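Long-range contacts in DR2417 (Deinococcus radiodurans, PDB 4XWW), which binds RNA and probably degrades it from the 5' end as a metal-dependent exonuclease of the metallo-beta-lactamase superfamily: residues Lys32-Ile43 / Ile63-Leu71; Ser475-Thr483 / Val492-Ala500. One frame throughout, in Å; residues are numbered along the deposited sequence.

Contact 1: Lys32-Ile43 / Ile63-Leu71; sequences KNITVFRYGDEI and IVPRIDYLL
The ring of Tyr69 reaches the sheet strands with its CE2 side, where Val36 CG1 and Ile43 CD1 come in obliquely, each 3.9 Å from Tyr69 CE2; the ring of His73 also meets it. At the edge of the ring, in its plane, a water lies at an unusually short 2.5 Å from Tyr69 OH and accepts a hydrogen bond from Arg38 NH1. This water links the phenol to a guanidinium whose plane is turned 54° from the ring; no direct hydrogen bond joins the two groups, although Arg38 CD comes within 3.2 Å of Tyr69 OH. Gly40 O lies at the guanidinium edge, in plane, and takes a nearly straight bond from Arg38 NE (2.9 Å, 162°). That bond, with a weak one from Arg38 NH2 to Asp41 OD1, ties the arginine back to the type II' turn of its own hairpin and fixes the rotation of the group. Strands 34-39 and 42-46 are neighbours in a sheet of the metallo-beta-lactamase domain, and segment 63-71, running from a strand end into a short helix, packs over one side of them. Tyr69 extends from that helix with CG anti to its backbone N (chi1 -178°), which carries the ring toward Val36. From the next residue, Leu70 CD2 slides past Val36 CG2 at 3.7 Å, while Leu70 CD1 meets Ile34 CD1 tip to tip. Farther along, Ile34 CG2 presses on Pro65 CG at 3.6 Å. The aliphatic part of Lys32 crosses Ile63, its CE 3.9 Å from Ile63 CG2, before NZ ends in a salt bridge with Glu29.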
loop_
_atom_site.group_PDB
_atom_site.type_symbol
_atom_site.label_atom_id
_atom_site.label_comp_id
_atom_site.label_asym_id
_atom_site.label_seq_id
_atom_site.Cartn_x
_atom_site.Cartn_y
_atom_site.Cartn_z
ATOM N N LYS A 32 5.437 18.316 -2.279
ATOM C CA LYS A 32 5.536 19.542 -3.094
ATOM C C LYS A 32 5.209 20.829 -2.347
ATOM O O LYS A 32 4.377 21.627 -2.776
ATOM C CB LYS A 32 4.671 19.438 -4.375
ATOM C CG LYS A 32 3.169 19.183 -4.212
ATOM C CD LYS A 32 2.528 18.994 -5.624
ATOM C CE LYS A 32 1.081 18.478 -5.565
ATOM N NZ LYS A 32 0.180 19.472 -4.897
ATOM N N ASN A 33 5.924 21.042 -1.250
ATOM C CA ASN A 33 5.758 22.232 -0.441
ATOM C C ASN A 33 6.148 23.498 -1.183
ATOM O O ASN A 33 7.226 23.570 -1.791
ATOM C CB ASN A 33 6.575 22.073 0.836
ATOM C CG ASN A 33 6.031 20.962 1.715
ATOM O OD1 ASN A 33 5.022 21.141 2.359
ATOM N ND2 ASN A 33 6.672 19.810 1.707
ATOM N N ILE A 34 5.269 24.499 -1.129
ATOM C CA ILE A 34 5.557 25.817 -1.662
ATOM C C ILE A 34 4.513 26.795 -1.119
ATOM O O ILE A 34 3.299 26.597 -1.267
ATOM C CB ILE A 34 5.595 25.849 -3.216
ATOM C CG1 ILE A 34 5.720 27.302 -3.703
ATOM C CG2 ILE A 34 4.368 25.138 -3.830
ATOM C CD1 ILE A 34 6.114 27.447 -5.173
ATOM N N THR A 35 5.008 27.844 -0.468
ATOM C CA THR A 35 4.149 28.807 0.201
ATOM C C THR A 35 4.506 30.224 -0.234
ATOM O O THR A 35 5.681 30.629 -0.229
ATOM C CB THR A 35 4.266 28.688 1.728
ATOM O OG1 THR A 35 4.051 27.326 2.107
ATOM C CG2 THR A 35 3.238 29.575 2.421
ATOM N N VAL A 36 3.468 30.963 -0.605
ATOM C CA VAL A 36 3.594 32.334 -1.057
ATOM C C VAL A 36 3.141 33.259 0.058
ATOM O O VAL A 36 2.108 33.030 0.685
ATOM C CB VAL A 36 2.757 32.567 -2.340
ATOM C CG1 VAL A 36 2.688 34.026 -2.693
ATOM C CG2 VAL A 36 3.339 31.754 -3.490
ATOM N N PHE A 37 3.946 34.290 0.316
ATOM C CA PHE A 37 3.563 35.401 1.183
ATOM C C PHE A 37 3.433 36.664 0.355
ATOM O O PHE A 37 4.347 37.016 -0.388
ATOM C CB PHE A 37 4.587 35.606 2.302
ATOM C CG PHE A 37 4.651 34.456 3.266
ATOM C CD1 PHE A 37 3.790 34.399 4.350
ATOM C CD2 PHE A 37 5.559 33.422 3.079
ATOM C CE1 PHE A 37 3.834 33.321 5.236
ATOM C CE2 PHE A 37 5.611 32.354 3.965
ATOM C CZ PHE A 37 4.749 32.311 5.045
ATOM N N ARG A 38 2.293 37.341 0.462
ATOM C CA ARG A 38 2.094 38.560 -0.293
ATOM C C ARG A 38 1.641 39.703 0.603
ATOM O O ARG A 38 0.679 39.574 1.362
ATOM C CB ARG A 38 1.079 38.372 -1.424
ATOM C CG ARG A 38 0.903 39.651 -2.255
ATOM C CD ARG A 38 -0.034 39.483 -3.443
ATOM N NE ARG A 38 -0.248 40.786 -4.078
ATOM C CZ ARG A 38 -1.139 41.032 -5.033
ATOM N NH1 ARG A 38 -1.922 40.066 -5.486
ATOM N NH2 ARG A 38 -1.245 42.261 -5.531
ATOM N N TYR A 39 2.377 40.801 0.509
ATOM C CA TYR A 39 1.983 42.070 1.124
ATOM C C TYR A 39 2.090 43.208 0.105
ATOM O O TYR A 39 3.182 43.544 -0.361
ATOM C CB TYR A 39 2.846 42.380 2.350
ATOM C CG TYR A 39 2.306 43.561 3.122
ATOM C CD1 TYR A 39 2.646 44.855 2.759
ATOM C CD2 TYR A 39 1.417 43.386 4.175
ATOM C CE1 TYR A 39 2.139 45.938 3.428
ATOM C CE2 TYR A 39 0.898 44.484 4.861
ATOM C CZ TYR A 39 1.274 45.758 4.476
ATOM O OH TYR A 39 0.788 46.871 5.130
ATOM N N GLY A 40 0.954 43.804 -0.234
ATOM C CA GLY A 40 0.919 44.830 -1.262
ATOM C C GLY A 40 1.382 44.229 -2.572
ATOM O O GLY A 40 0.862 43.196 -2.993
ATOM N N ASP A 41 2.378 44.848 -3.200
ATOM C CA ASP A 41 2.879 44.333 -4.470
ATOM C C ASP A 41 4.217 43.604 -4.320
ATOM O O ASP A 41 5.020 43.553 -5.250
ATOM C CB ASP A 41 3.002 45.459 -5.491
ATOM C CG ASP A 41 1.649 45.902 -6.029
ATOM O OD1 ASP A 41 0.662 45.147 -5.870
ATOM O OD2 ASP A 41 1.575 47.001 -6.620
ATOM N N GLU A 42 4.449 43.039 -3.141
ATOM C CA GLU A 42 5.661 42.267 -2.907
ATOM C C GLU A 42 5.320 40.832 -2.545
ATOM O O GLU A 42 4.395 40.568 -1.777
ATOM C CB GLU A 42 6.516 42.903 -1.804
ATOM C CG GLU A 42 7.039 44.298 -2.165
ATOM C CD GLU A 42 7.918 44.896 -1.071
ATOM O OE1 GLU A 42 7.922 44.361 0.058
ATOM O OE2 GLU A 42 8.602 45.911 -1.342
ATOM N N ILE A 43 6.094 39.908 -3.100
ATOM C CA ILE A 43 5.929 38.503 -2.784
ATOM C C ILE A 43 7.244 37.865 -2.366
ATOM O O ILE A 43 8.272 38.088 -2.987
ATOM C CB ILE A 43 5.342 37.731 -3.990
ATOM C CG1 ILE A 43 3.848 38.043 -4.117
ATOM C CG2 ILE A 43 5.590 36.232 -3.843
ATOM C CD1 ILE A 43 3.211 37.563 -5.426
ATOM N N ILE A 63 5.651 14.802 -9.321
ATOM C CA ILE A 63 4.602 15.805 -9.409
ATOM C C ILE A 63 5.158 17.158 -8.929
ATOM O O ILE A 63 5.812 17.231 -7.909
ATOM C CB ILE A 63 3.372 15.408 -8.557
ATOM C CG1 ILE A 63 2.897 13.993 -8.924
ATOM C CG2 ILE A 63 2.270 16.440 -8.717
ATOM C CD1 ILE A 63 1.891 13.392 -7.952
ATOM N N VAL A 64 4.883 18.219 -9.668
ATOM C CA VAL A 64 5.356 19.541 -9.280
ATOM C C VAL A 64 4.156 20.468 -9.195
ATOM O O VAL A 64 3.102 20.156 -9.739
ATOM C CB VAL A 64 6.411 20.069 -10.267
ATOM C CG1 VAL A 64 7.634 19.180 -10.227
ATOM C CG2 VAL A 64 5.849 20.166 -11.668
ATOM N N PRO A 65 4.300 21.610 -8.497
ATOM C CA PRO A 65 3.119 22.452 -8.283
ATOM C C PRO A 65 2.733 23.262 -9.500
ATOM O O PRO A 65 3.598 23.652 -10.290
ATOM C CB PRO A 65 3.546 23.395 -7.137
ATOM C CG PRO A 65 4.841 22.876 -6.620
ATOM C CD PRO A 65 5.468 22.085 -7.740
ATOM N N ARG A 66 1.435 23.502 -9.654
ATOM C CA ARG A 66 0.948 24.514 -10.586
ATOM C C ARG A 66 1.403 25.877 -10.099
ATOM O O ARG A 66 1.208 26.208 -8.938
ATOM C CB ARG A 66 -0.579 24.469 -10.693
ATOM C CG ARG A 66 -1.116 23.420 -11.677
ATOM C CD ARG A 66 -2.018 24.081 -12.728
ATOM N NE ARG A 66 -3.395 24.163 -12.252
ATOM C CZ ARG A 66 -4.283 25.071 -12.643
ATOM N NH1 ARG A 66 -5.509 25.047 -12.138
ATOM N NH2 ARG A 66 -3.954 26.001 -13.527
ATOM N N ILE A 67 1.995 26.675 -10.981
ATOM C CA ILE A 67 2.500 27.979 -10.559
ATOM C C ILE A 67 1.824 29.116 -11.305
ATOM O O ILE A 67 2.395 30.212 -11.419
ATOM C CB ILE A 67 4.034 28.094 -10.733
ATOM C CG1 ILE A 67 4.446 27.838 -12.183
ATOM C CG2 ILE A 67 4.758 27.167 -9.748
ATOM C CD1 ILE A 67 5.871 28.293 -12.495
ATOM N N ASP A 68 0.606 28.864 -11.792
ATOM C CA ASP A 68 -0.203 29.903 -12.441
ATOM C C ASP A 68 -0.148 31.219 -11.676
ATOM O O ASP A 68 0.004 32.290 -12.272
ATOM C CB ASP A 68 -1.668 29.478 -12.560
ATOM C CG ASP A 68 -1.845 28.163 -13.285
ATOM O OD1 ASP A 68 -1.076 27.221 -13.009
ATOM O OD2 ASP A 68 -2.766 28.068 -14.125
ATOM N N TYR A 69 -0.279 31.137 -10.354
ATOM C CA TYR A 69 -0.295 32.349 -9.536
ATOM C C TYR A 69 1.011 33.133 -9.656
ATOM O O TYR A 69 0.989 34.354 -9.819
ATOM C CB TYR A 69 -0.564 32.013 -8.067
ATOM C CG TYR A 69 -0.641 33.245 -7.186
ATOM C CD1 TYR A 69 -1.828 33.949 -7.037
ATOM C CD2 TYR A 69 0.481 33.707 -6.515
ATOM C CE1 TYR A 69 -1.889 35.084 -6.237
ATOM C CE2 TYR A 69 0.428 34.811 -5.715
ATOM C CZ TYR A 69 -0.754 35.500 -5.572
ATOM O OH TYR A 69 -0.782 36.628 -4.774
ATOM N N LEU A 70 2.139 32.433 -9.571
ATOM C CA LEU A 70 3.453 33.078 -9.640
ATOM C C LEU A 70 3.719 33.681 -11.006
ATOM O O LEU A 70 4.358 34.729 -11.115
ATOM C CB LEU A 70 4.561 32.079 -9.280
ATOM C CG LEU A 70 4.467 31.526 -7.857
ATOM C CD1 LEU A 70 5.613 30.571 -7.538
ATOM C CD2 LEU A 70 4.462 32.679 -6.893
ATOM N N LEU A 71 3.227 33.026 -12.055
ATOM C CA LEU A 71 3.355 33.562 -13.404
ATOM C C LEU A 71 2.586 34.861 -13.546
ATOM O O LEU A 71 3.066 35.805 -14.164
ATOM C CB LEU A 71 2.867 32.543 -14.435
ATOM C CG LEU A 71 3.705 31.267 -14.479
ATOM C CD1 LEU A 71 2.983 30.178 -15.254
ATOM C CD2 LEU A 71 5.060 31.564 -15.113
HETATM O O HOH W 1 -2.958 37.713 -4.206
#

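Contact 2: Ser475-Thr483 / Val492-Ala500; sequences SQEGLLILT and VEVVARGFA
Leu479 and Arg497 open an antiparallel beta hairpin of the RNase J C-terminal domain, in which the segments 479-483 and 492-497 have N-to-C directions 164° apart. Three hydrogen-bonded pairs, Leu479 with Arg497, Ile481 with Val495 and Thr483 with Glu493, supply six backbone bonds; the intervening Leu480-Ala496 and Leu482-Val494 pairs are non-hydrogen-bonded. Side chains of the three bonded pairs share one face, and within each pair they lie alongside, pointing the same way. Leu479 places CG between its backbone N and carbonyl carbon (chi1 84°), which brings CD2 to 3.3 Å from Arg497 CB. Arg497 then bends at chi2 and chi3, leading its guanidinium away to a salt bridge with Asp470 of the second subunit. Ile481 sends CG1 anti to N (chi1 158°), and its CG2 meets Val495 O and, tightly, Val495 CB (3.4 Å). Against the second subunit, Leu479 packs on its own counterpart and Ile481 on Ile554, making this face part of the dimer interface. On the other face, Leu480 spreads its two methyls: CD2 touches both Ala496 CB (3.4 Å, tight) and Val494 CG1 (3.5 Å), while CD1 turns to Phe499. Leu482 CD2 lies 3.9 Å from Val494 CG2, and Ile510 of helix 504-523 touches both leucines. At the end near helix 465-477, Gly478 leaves the helix with positive phi, and its CA comes 3.4 Å from Gly498 O in a CA-H...O contact. The Phe499 ring takes Leu480 CD1 over one face, offset toward the rim and 4.1 Å from Phe499 CE2, with Glu477 O at its edge, in plane.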
loop_
_atom_site.group_PDB
_atom_site.type_symbol
_atom_site.label_atom_id
_atom_site.label_comp_id
_atom_site.label_asym_id
_atom_site.label_seq_id
_atom_site.Cartn_x
_atom_site.Cartn_y
_atom_site.Cartn_z
ATOM N N SER A 475 -5.173 -0.912 -17.390
ATOM C CA SER A 475 -4.529 -1.758 -16.389
ATOM C C SER A 475 -5.466 -2.829 -15.860
ATOM O O SER A 475 -5.046 -3.938 -15.542
ATOM C CB SER A 475 -4.036 -0.921 -15.219
ATOM O OG SER A 475 -5.120 -0.485 -14.417
ATOM N N GLN A 476 -6.739 -2.469 -15.748
ATOM C CA GLN A 476 -7.730 -3.337 -15.146
ATOM C C GLN A 476 -8.314 -4.333 -16.134
ATOM O O GLN A 476 -8.329 -5.543 -15.888
ATOM C CB GLN A 476 -8.857 -2.498 -14.555
ATOM C CG GLN A 476 -8.390 -1.505 -13.526
ATOM C CD GLN A 476 -7.887 -2.201 -12.289
ATOM O OE1 GLN A 476 -6.681 -2.335 -12.077
ATOM N NE2 GLN A 476 -8.813 -2.684 -11.475
ATOM N N GLU A 477 -8.812 -3.813 -17.248
ATOM C CA GLU A 477 -9.669 -4.600 -18.122
ATOM C C GLU A 477 -8.982 -5.037 -19.409
ATOM O O GLU A 477 -9.531 -5.843 -20.162
ATOM C CB GLU A 477 -10.934 -3.804 -18.450
ATOM C CG GLU A 477 -11.754 -3.414 -17.225
ATOM C CD GLU A 477 -12.508 -4.585 -16.616
ATOM O OE1 GLU A 477 -12.558 -5.657 -17.254
ATOM O OE2 GLU A 477 -13.056 -4.432 -15.502
ATOM N N GLY A 478 -7.781 -4.519 -19.657
ATOM C CA GLY A 478 -7.093 -4.795 -20.909
ATOM C C GLY A 478 -7.866 -4.138 -22.039
ATOM O O GLY A 478 -8.769 -3.343 -21.784
ATOM N N LEU A 479 -7.547 -4.454 -23.288
ATOM C CA LEU A 479 -8.295 -3.829 -24.373
ATOM C C LEU A 479 -8.658 -4.753 -25.528
ATOM O O LEU A 479 -7.997 -5.761 -25.788
ATOM C CB LEU A 479 -7.527 -2.634 -24.938
ATOM C CG LEU A 479 -6.469 -2.987 -25.978
ATOM C CD1 LEU A 479 -6.277 -1.851 -26.932
ATOM C CD2 LEU A 479 -5.191 -3.278 -25.262
ATOM N N LEU A 480 -9.728 -4.368 -26.216
ATOM C CA LEU A 480 -10.157 -5.002 -27.453
ATOM C C LEU A 480 -10.373 -3.939 -28.514
ATOM O O LEU A 480 -11.254 -3.087 -28.382
ATOM C CB LEU A 480 -11.436 -5.809 -27.239
ATOM C CG LEU A 480 -11.180 -7.279 -26.917
ATOM C CD1 LEU A 480 -12.477 -8.037 -26.689
ATOM C CD2 LEU A 480 -10.405 -7.875 -28.068
ATOM N N ILE A 481 -9.554 -3.970 -29.558
ATOM C CA ILE A 481 -9.765 -3.070 -30.677
ATOM C C ILE A 481 -10.495 -3.806 -31.803
ATOM O O ILE A 481 -9.964 -4.733 -32.420
ATOM C CB ILE A 481 -8.435 -2.456 -31.181
ATOM C CG1 ILE A 481 -8.569 -1.971 -32.628
ATOM C CG2 ILE A 481 -7.281 -3.419 -31.010
ATOM C CD1 ILE A 481 -8.937 -0.511 -32.729
ATOM N N LEU A 482 -11.738 -3.399 -32.035
ATOM C CA LEU A 482 -12.568 -3.991 -33.071
ATOM C C LEU A 482 -12.645 -3.073 -34.271
ATOM O O LEU A 482 -13.176 -1.972 -34.181
ATOM C CB LEU A 482 -13.980 -4.256 -32.560
ATOM C CG LEU A 482 -14.183 -4.713 -31.121
ATOM C CD1 LEU A 482 -15.431 -4.049 -30.584
ATOM C CD2 LEU A 482 -14.321 -6.218 -31.070
ATOM N N THR A 483 -12.129 -3.523 -35.402
ATOM C CA THR A 483 -12.247 -2.731 -36.612
ATOM C C THR A 483 -13.138 -3.445 -37.620
ATOM O O THR A 483 -12.926 -4.615 -37.928
ATOM C CB THR A 483 -10.871 -2.428 -37.228
ATOM O OG1 THR A 483 -10.787 -3.001 -38.538
ATOM C CG2 THR A 483 -9.752 -2.973 -36.339
ATOM N N VAL A 492 -15.338 -8.372 -39.417
ATOM C CA VAL A 492 -14.829 -7.670 -38.246
ATOM C C VAL A 492 -13.462 -8.206 -37.831
ATOM O O VAL A 492 -13.208 -9.406 -37.901
ATOM C CB VAL A 492 -15.816 -7.774 -37.064
ATOM C CG1 VAL A 492 -15.292 -7.020 -35.852
ATOM C CG2 VAL A 492 -17.173 -7.234 -37.473
ATOM N N GLU A 493 -12.581 -7.308 -37.408
ATOM C CA GLU A 493 -11.246 -7.699 -36.983
ATOM C C GLU A 493 -11.022 -7.415 -35.496
ATOM O O GLU A 493 -11.317 -6.324 -35.008
ATOM C CB GLU A 493 -10.195 -6.987 -37.830
ATOM C CG GLU A 493 -10.144 -7.473 -39.266
ATOM C CD GLU A 493 -8.747 -7.881 -39.679
ATOM O OE1 GLU A 493 -7.864 -7.000 -39.739
ATOM O OE2 GLU A 493 -8.529 -9.085 -39.927
ATOM N N VAL A 494 -10.496 -8.410 -34.786
ATOM C CA VAL A 494 -10.318 -8.324 -33.339
ATOM C C VAL A 494 -8.851 -8.372 -32.916
ATOM O O VAL A 494 -8.125 -9.304 -33.258
ATOM C CB VAL A 494 -11.075 -9.463 -32.623
ATOM C CG1 VAL A 494 -10.638 -9.575 -31.169
ATOM C CG2 VAL A 494 -12.575 -9.253 -32.724
ATOM N N VAL A 495 -8.417 -7.362 -32.170
ATOM C CA VAL A 495 -7.110 -7.421 -31.522
ATOM C C VAL A 495 -7.242 -7.156 -30.024
ATOM O O VAL A 495 -7.885 -6.193 -29.604
ATOM C CB VAL A 495 -6.109 -6.425 -32.123
ATOM C CG1 VAL A 495 -4.767 -6.522 -31.385
ATOM C CG2 VAL A 495 -5.939 -6.665 -33.611
ATOM N N ALA A 496 -6.634 -8.035 -29.231
ATOM C CA ALA A 496 -6.676 -7.947 -27.777
ATOM C C ALA A 496 -5.278 -7.791 -27.193
ATOM O O ALA A 496 -4.342 -8.453 -27.633
ATOM C CB ALA A 496 -7.347 -9.184 -27.199
ATOM N N ARG A 497 -5.134 -6.916 -26.202
ATOM C CA ARG A 497 -3.894 -6.856 -25.433
ATOM C C ARG A 497 -4.214 -6.798 -23.942
ATOM O O ARG A 497 -5.070 -6.027 -23.515
ATOM C CB ARG A 497 -3.037 -5.658 -25.848
ATOM C CG ARG A 497 -2.097 -5.951 -26.987
ATOM C CD ARG A 497 -1.111 -7.015 -26.571
ATOM N NE ARG A 497 0.200 -6.443 -26.299
ATOM C CZ ARG A 497 1.279 -6.679 -27.036
ATOM N NH1 ARG A 497 1.202 -7.489 -28.082
ATOM N NH2 ARG A 497 2.435 -6.111 -26.720
ATOM N N GLY A 498 -3.539 -7.645 -23.168
ATOM C CA GLY A 498 -3.809 -7.793 -21.746
ATOM C C GLY A 498 -5.254 -8.123 -21.414
ATOM O O GLY A 498 -5.731 -7.811 -20.326
ATOM N N PHE A 499 -5.964 -8.757 -22.344
ATOM C CA PHE A 499 -7.358 -9.112 -22.098
ATOM C C PHE A 499 -7.483 -10.537 -21.567
ATOM O O PHE A 499 -7.988 -10.759 -20.466
ATOM C CB PHE A 499 -8.194 -8.966 -23.373
ATOM C CG PHE A 499 -9.600 -9.471 -23.227
ATOM C CD1 PHE A 499 -10.434 -8.961 -22.244
ATOM C CD2 PHE A 499 -10.085 -10.463 -24.064
ATOM C CE1 PHE A 499 -11.726 -9.428 -22.101
ATOM C CE2 PHE A 499 -11.372 -10.930 -23.932
ATOM C CZ PHE A 499 -12.197 -10.415 -22.950
ATOM N N ALA A 500 -7.017 -11.490 -22.366
ATOM C CA ALA A 500 -7.071 -12.908 -22.032
ATOM C C ALA A 500 -6.024 -13.633 -22.858
ATOM O O ALA A 500 -5.519 -13.087 -23.840
ATOM C CB ALA A 500 -8.451 -13.471 -22.300
#

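In the fold
Contact 1 is complete in the chain before contact 2 begins, and the two lie in different parts of it: Lys32-Ile43 / Ile63-Leu71 in the metallo-beta-lactamase region, Ser475-Thr483 / Val492-Ala500 in the C-terminal domain. Their centres are 45 Å apart and their nearest atoms about 17 Å; they do not meet and have no common sheet. Contact 1 lies near the zinc site, which is probably catalytic, the Lys32 side chain being about 10 Å from a bound zinc ion. Strand 452-456, which pairs with strand 62-65, carries Asp456 of a manganese site and precedes helix 465-477, so a short run of chain leads from the neighbourhood of contact 1 to the C-terminal domain, where contact 2 takes part in the dimer interface.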